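Local coordinates for protein sortase SrtE1 (Streptomyces coelicolor, PDB 5CUW) that anchors surface proteins to the cell wall as a class E transpeptidase, recognising Leu-Ala-x-Thr-Gly and, less readily, Leu-Pro-x-Thr-Gly sorting signals, at residues Y104-E109 with Y171-W176; P154-T159 with G177-E182. One frame throughout, in Å; residues are numbered along the deposited sequence. Where two conformers were deposited one is given.

Interaction 1: residues Y104-E109 with Y171-W176; sequences YINKLE and YRMIVW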
loop_
_atom_site.group_PDB
_atom_site.type_symbol
_atom_site.label_atom_id
_atom_site.label_comp_id
_atom_site.label_asym_id
_atom_site.label_seq_id
_atom_site.Cartn_x
_atom_site.Cartn_y
_atom_site.Cartn_z
ATOM N N TYR A 104 -11.737 -4.002 1.341
ATOM C CA TYR A 104 -11.649 -5.224 2.155
ATOM C C TYR A 104 -10.224 -5.609 2.577
ATOM O O TYR A 104 -9.930 -6.793 2.754
ATOM C CB TYR A 104 -12.284 -6.390 1.410
ATOM C CG TYR A 104 -13.761 -6.192 1.140
ATOM C CD1 TYR A 104 -14.696 -6.297 2.164
ATOM C CD2 TYR A 104 -14.213 -5.883 -0.134
ATOM C CE1 TYR A 104 -16.053 -6.115 1.916
ATOM C CE2 TYR A 104 -15.561 -5.696 -0.393
ATOM C CZ TYR A 104 -16.473 -5.812 0.634
ATOM O OH TYR A 104 -17.803 -5.619 0.362
ATOM N N ILE A 105 -9.336 -4.633 2.748
ATOM C CA ILE A 105 -7.977 -4.987 3.157
ATOM C C ILE A 105 -7.965 -5.536 4.586
ATOM O O ILE A 105 -6.995 -6.156 4.994
ATOM C CB ILE A 105 -6.967 -3.800 3.034
ATOM C CG1 ILE A 105 -7.304 -2.642 3.980
ATOM C CG2 ILE A 105 -6.871 -3.329 1.575
ATOM C CD1 ILE A 105 -6.176 -1.544 4.044
ATOM N N ASN A 106 -9.060 -5.366 5.330
ATOM C CA ASN A 106 -9.137 -5.969 6.653
ATOM C C ASN A 106 -9.442 -7.460 6.582
ATOM O O ASN A 106 -9.536 -8.113 7.612
ATOM C CB ASN A 106 -10.184 -5.267 7.522
ATOM C CG ASN A 106 -11.577 -5.325 6.932
ATOM O OD1 ASN A 106 -11.755 -5.452 5.719
ATOM N ND2 ASN A 106 -12.580 -5.216 7.791
ATOM N N LYS A 107 -9.581 -7.998 5.371
ATOM C CA LYS A 107 -9.800 -9.437 5.221
ATOM C C LYS A 107 -8.492 -10.162 4.899
ATOM O O LYS A 107 -8.449 -11.390 4.792
ATOM C CB LYS A 107 -10.845 -9.715 4.147
ATOM C CG LYS A 107 -12.240 -9.245 4.524
ATOM C CD LYS A 107 -12.662 -9.817 5.872
ATOM C CE LYS A 107 -14.078 -9.393 6.255
ATOM N NZ LYS A 107 -14.390 -9.693 7.688
ATOM N N LEU A 108 -7.421 -9.397 4.759
ATOM C CA LEU A 108 -6.096 -9.978 4.589
ATOM C C LEU A 108 -5.627 -10.677 5.866
ATOM O O LEU A 108 -5.837 -10.175 6.965
ATOM C CB LEU A 108 -5.102 -8.900 4.191
ATOM C CG LEU A 108 -5.381 -8.364 2.788
ATOM C CD1 LEU A 108 -4.386 -7.286 2.395
ATOM C CD2 LEU A 108 -5.366 -9.521 1.800
ATOM N N GLU A 109 -4.981 -11.826 5.695
ATOM C CA GLU A 109 -4.435 -12.611 6.792
ATOM C C GLU A 109 -2.938 -12.772 6.583
ATOM O O GLU A 109 -2.470 -12.685 5.453
ATOM C CB GLU A 109 -5.116 -13.975 6.858
ATOM C CG GLU A 109 -6.586 -13.890 7.209
ATOM C CD GLU A 109 -7.270 -15.239 7.170
ATOM O OE1 GLU A 109 -6.777 -16.143 6.460
ATOM O OE2 GLU A 109 -8.304 -15.391 7.852
ATOM N N TYR A 171 -11.773 7.528 11.190
ATOM C CA TYR A 171 -10.499 6.944 11.566
ATOM C C TYR A 171 -9.790 6.401 10.343
ATOM O O TYR A 171 -10.301 6.484 9.226
ATOM C CB TYR A 171 -10.687 5.817 12.590
ATOM C CG TYR A 171 -11.292 6.235 13.910
ATOM C CD1 TYR A 171 -10.567 6.979 14.832
ATOM C CD2 TYR A 171 -12.579 5.848 14.249
ATOM C CE1 TYR A 171 -11.122 7.343 16.044
ATOM C CE2 TYR A 171 -13.137 6.205 15.450
ATOM C CZ TYR A 171 -12.413 6.952 16.344
ATOM O OH TYR A 171 -12.990 7.298 17.539
ATOM N N ARG A 172 -8.617 5.819 10.564
ATOM C CA ARG A 172 -7.900 5.147 9.495
ATOM C C ARG A 172 -7.610 3.694 9.855
ATOM O O ARG A 172 -7.460 3.362 11.025
ATOM C CB ARG A 172 -6.594 5.864 9.189
ATOM C CG ARG A 172 -6.754 7.319 8.825
ATOM C CD ARG A 172 -7.423 7.481 7.469
ATOM N NE ARG A 172 -7.517 8.890 7.104
ATOM C CZ ARG A 172 -8.581 9.649 7.333
ATOM N NH1 ARG A 172 -9.657 9.135 7.915
ATOM N NH2 ARG A 172 -8.572 10.922 6.972
ATOM N N MET A 173 -7.537 2.844 8.833
ATOM C CA MET A 173 -7.169 1.439 8.990
ATOM C C MET A 173 -5.860 1.199 8.256
ATOM O O MET A 173 -5.714 1.607 7.100
ATOM C CB MET A 173 -8.278 0.526 8.438
ATOM C CG MET A 173 -7.822 -0.893 8.128
ATOM S SD MET A 173 -9.221 -1.980 7.736
ATOM C CE MET A 173 -9.907 -1.172 6.293
ATOM N N ILE A 174 -4.915 0.541 8.911
ATOM C CA ILE A 174 -3.579 0.335 8.354
ATOM C C ILE A 174 -3.242 -1.158 8.234
ATOM O O ILE A 174 -3.406 -1.914 9.187
ATOM C CB ILE A 174 -2.506 1.012 9.233
ATOM C CG1 ILE A 174 -2.988 2.380 9.727
ATOM C CG2 ILE A 174 -1.170 1.095 8.507
ATOM C CD1 ILE A 174 -3.254 3.380 8.640
ATOM N N VAL A 175 -2.764 -1.574 7.071
ATOM C CA VAL A 175 -2.288 -2.941 6.883
ATOM C C VAL A 175 -0.818 -2.906 6.428
ATOM O O VAL A 175 -0.486 -2.150 5.524
ATOM C CB VAL A 175 -3.158 -3.682 5.854
ATOM C CG1 VAL A 175 -2.562 -5.027 5.497
ATOM C CG2 VAL A 175 -4.575 -3.822 6.379
ATOM N N TRP A 176 0.051 -3.688 7.078
ATOM C CA TRP A 176 1.483 -3.763 6.729
ATOM C C TRP A 176 1.893 -5.132 6.177
ATOM O O TRP A 176 1.386 -6.173 6.616
ATOM C CB TRP A 176 2.377 -3.476 7.949
ATOM C CG TRP A 176 2.273 -2.100 8.566
ATOM C CD1 TRP A 176 2.867 -0.941 8.104
ATOM C CD2 TRP A 176 1.606 -1.743 9.788
ATOM N NE1 TRP A 176 2.574 0.104 8.947
ATOM C CE2 TRP A 176 1.807 -0.357 9.987
ATOM C CE3 TRP A 176 0.850 -2.455 10.726
ATOM C CZ2 TRP A 176 1.280 0.325 11.081
ATOM C CZ3 TRP A 176 0.325 -1.775 11.813
ATOM C CH2 TRP A 176 0.543 -0.398 11.982
#

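Interaction 2: residues P154-T159 with G177-E182; sequences PGRYIT and GKMVEE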
loop_
_atom_site.group_PDB
_atom_site.type_symbol
_atom_site.label_atom_id
_atom_site.label_comp_id
_atom_site.label_asym_id
_atom_site.label_seq_id
_atom_site.Cartn_x
_atom_site.Cartn_y
_atom_site.Cartn_z
ATOM N N PRO A 154 15.171 -2.293 10.564
ATOM C CA PRO A 154 15.047 -2.000 9.136
ATOM C C PRO A 154 14.707 -3.237 8.288
ATOM O O PRO A 154 15.261 -4.324 8.471
ATOM C CB PRO A 154 16.431 -1.442 8.759
ATOM C CG PRO A 154 17.333 -1.790 9.891
ATOM C CD PRO A 154 16.480 -1.895 11.114
ATOM N N GLY A 155 13.778 -3.057 7.368
ATOM C CA GLY A 155 13.484 -4.071 6.372
ATOM C C GLY A 155 12.840 -3.419 5.167
ATOM O O GLY A 155 12.892 -2.197 5.025
ATOM N N ARG A 156 12.241 -4.230 4.299
ATOM C CA ARG A 156 11.539 -3.718 3.126
ATOM C C ARG A 156 10.043 -3.935 3.297
ATOM O O ARG A 156 9.550 -5.055 3.179
ATOM C CB ARG A 156 12.043 -4.398 1.853
ATOM C CG ARG A 156 13.546 -4.193 1.629
ATOM C CD ARG A 156 14.053 -5.019 0.448
ATOM N NE ARG A 156 13.852 -4.353 -0.835
ATOM C CZ ARG A 156 14.291 -4.840 -1.985
ATOM N NH1 ARG A 156 14.926 -6.000 -2.002
ATOM N NH2 ARG A 156 14.095 -4.177 -3.114
ATOM N N TYR A 157 9.329 -2.856 3.578
ATOM C CA TYR A 157 7.925 -2.951 3.944
ATOM C C TYR A 157 6.970 -2.213 3.016
ATOM O O TYR A 157 7.353 -1.373 2.190
ATOM C CB TYR A 157 7.738 -2.422 5.373
ATOM C CG TYR A 157 8.722 -2.975 6.394
ATOM C CD1 TYR A 157 8.745 -4.326 6.716
ATOM C CD2 TYR A 157 9.611 -2.131 7.053
ATOM C CE1 TYR A 157 9.615 -4.822 7.671
ATOM C CE2 TYR A 157 10.500 -2.620 7.997
ATOM C CZ TYR A 157 10.502 -3.957 8.298
ATOM O OH TYR A 157 11.386 -4.427 9.236
ATOM N N ILE A 158 5.699 -2.546 3.172
ATOM C CA ILE A 158 4.640 -1.840 2.493
ATOM C C ILE A 158 3.570 -1.493 3.517
ATOM O O ILE A 158 3.318 -2.258 4.478
ATOM C CB ILE A 158 4.059 -2.676 1.296
ATOM C CG1 ILE A 158 3.104 -1.817 0.458
ATOM C CG2 ILE A 158 3.412 -3.979 1.809
ATOM C CD1 ILE A 158 2.756 -2.373 -0.923
ATOM N N THR A 159 2.976 -0.317 3.347
ATOM C CA THR A 159 1.904 0.133 4.226
ATOM C C THR A 159 0.695 0.522 3.386
ATOM O O THR A 159 0.812 1.331 2.471
ATOM C CB THR A 159 2.329 1.343 5.086
ATOM O OG1 THR A 159 3.566 1.047 5.736
ATOM C CG2 THR A 159 1.255 1.664 6.136
ATOM N N GLY A 177 2.845 -5.121 5.247
ATOM C CA GLY A 177 3.422 -6.336 4.702
ATOM C C GLY A 177 4.941 -6.263 4.640
ATOM O O GLY A 177 5.524 -5.192 4.829
ATOM N N LYS A 178 5.573 -7.405 4.375
ATOM C CA LYS A 178 7.037 -7.512 4.279
ATOM C C LYS A 178 7.431 -8.163 2.973
ATOM O O LYS A 178 6.836 -9.165 2.589
ATOM C CB LYS A 178 7.605 -8.351 5.425
ATOM C CG LYS A 178 7.310 -7.840 6.804
ATOM C CD LYS A 178 7.946 -8.751 7.843
ATOM C CE LYS A 178 7.535 -10.199 7.633
ATOM N NZ LYS A 178 8.146 -11.105 8.646
ATOM N N MET A 179 8.474 -7.662 2.324
ATOM C CA MET A 179 8.856 -8.191 1.015
ATOM C C MET A 179 9.418 -9.603 1.107
ATOM O O MET A 179 10.222 -9.901 1.986
ATOM C CB MET A 179 9.882 -7.272 0.345
ATOM C CG MET A 179 9.993 -7.522 -1.164
ATOM S SD MET A 179 11.211 -6.455 -1.952
ATOM C CE MET A 179 10.368 -4.867 -1.877
ATOM N N VAL A 180 9.003 -10.475 0.191
ATOM C CA VAL A 180 9.516 -11.838 0.181
ATOM C C VAL A 180 10.197 -12.199 -1.142
ATOM O O VAL A 180 10.968 -13.154 -1.186
ATOM C CB VAL A 180 8.399 -12.864 0.485
ATOM C CG1 VAL A 180 7.850 -12.619 1.884
ATOM C CG2 VAL A 180 7.290 -12.764 -0.536
ATOM N N GLU A 181 9.927 -11.438 -2.205
ATOM C CA GLU A 181 10.541 -11.696 -3.510
ATOM C C GLU A 181 10.693 -10.407 -4.323
ATOM O O GLU A 181 9.786 -9.584 -4.381
ATOM C CB GLU A 181 9.725 -12.722 -4.324
ATOM C CG GLU A 181 10.449 -13.167 -5.602
ATOM C CD GLU A 181 9.643 -14.111 -6.511
ATOM O OE1 GLU A 181 8.450 -14.381 -6.234
ATOM O OE2 GLU A 181 10.221 -14.579 -7.523
ATOM N N GLU A 182 11.864 -10.227 -4.914
ATOM C CA GLU A 182 12.082 -9.171 -5.895
ATOM C C GLU A 182 12.396 -9.888 -7.193
ATOM O O GLU A 182 13.441 -10.528 -7.316
ATOM C CB GLU A 182 13.218 -8.228 -5.469
ATOM C CG GLU A 182 13.532 -7.128 -6.474
ATOM C CD GLU A 182 14.665 -6.209 -6.018
ATOM O OE1 GLU A 182 15.195 -6.419 -4.908
ATOM O OE2 GLU A 182 15.028 -5.282 -6.774
#

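Interaction 1: residues Y104-E109 with Y171-W176
In the beta-barrel catalytic domain of this class E sortase, the loop joining strands 87-92 and 113-117 makes a short 3-10 turn, and through it Ile105 and Asn106 pack on Met173 and Val175 of strand 171-184. Ile105 and the two strand side chains run antiparallel past one another. Its CG1 lies between the backbone N and the carbonyl carbon (chi1 64°), which carries CD1 forward against CG2 of Val175 at 3.6 Å. Met173 was modelled in two conformers, and its contacts are those of the one described. In it the methyl CE lies 3.8 Å from Ile105 CG1, so one branch of the isoleucine serves both neighbours. The Met173 side chain runs roughly perpendicular to that of Asn106, with SD 3.4 Å from Asn106 CB. A bend at the last torsion, chi3 61°, turns CE back to Ile105. Leu108 adds a looser touch, its CD1 4.2 Å from Val175 CG1. An alanine in place of Ile105 would probably leave Val175 CG2, and Met173 CE in this conformer, without their common partner. Along the strand Met173 directly follows Arg172, inferred to be the active-site proton donor, whose side chain touches Cys163; Arg172 NH1 donates to Tyr171 O at 3.0 Å from above the carbonyl plane. No hydrogen bond joins residues 104-109 to 171-176, so their attachment rests on shape: buried aliphatic and thioether groups hold the turn against the strand through dispersion and exclusion of water.

Interaction 2: residues P154-T159 with G177-E182
Arg156 reaches over Met179 and ends at Glu182, passing the methionine at a slant and meeting the glutamate nearly at right angles. The thioether sulfur SD of Met179 sits over the centre of one guanidinium face, 3.5 Å from Arg156 CZ. At the edge of that group, in its plane, lies Glu182 OE1, which takes a salt-bridging hydrogen bond from Arg156 NH1 at 2.9 Å and a weak one from NH2. The carboxylate plane stands 76° from the guanidinium, and NH1 comes from the anti side of OE1, 35° out of the carboxylate plane. OE1 also pairs with Lys85, while Arg156 NH2 donates to Pro82 O. Beneath these side chains runs the beta hairpin of strands 156-164 and 171-184, antiparallel neighbours in the sortase barrel. Ile158 and Gly177 form a hydrogen-bonded pair, with Gly177 N 3.0 Å from Ile158 O, and Met179 N donates to Arg156 O at 2.9 Å. Next to them, in a non-hydrogen-bonded pair, Lys178 runs alongside the Tyr157 ring, its CG at the ring edge 3.8 Å from Tyr157 CD1, while its ammonium end leads away. The phenol OH of Tyr157 bonds to Gly153 O. On the other face of the sheet, Ile158 CG2 rests 3.7 Å from Gly177 CA.

Strand 171-184 carries one half of each contact: residues 171-176 belong to interaction 1 and the directly following 177-182 to interaction 2. Along the chain the segments alternate, 104-109, 154-159, 171-176 and 177-182, and the centres of the two contacts lie about 16 Å apart. Interaction 1 brings a connecting loop onto the strand, whereas interaction 2 pairs it edge to edge with its hairpin partner 156-164. They meet where Trp176 CD1 comes 3.2 Å from Thr159 OG1 and Ile174 CG2 packs on Thr159 CG2. Strand 171-184, shared by both contacts, also carries Arg172, the inferred proton donor, and its hairpin partner carries the inferred active-site Cys163, both toward the turn end.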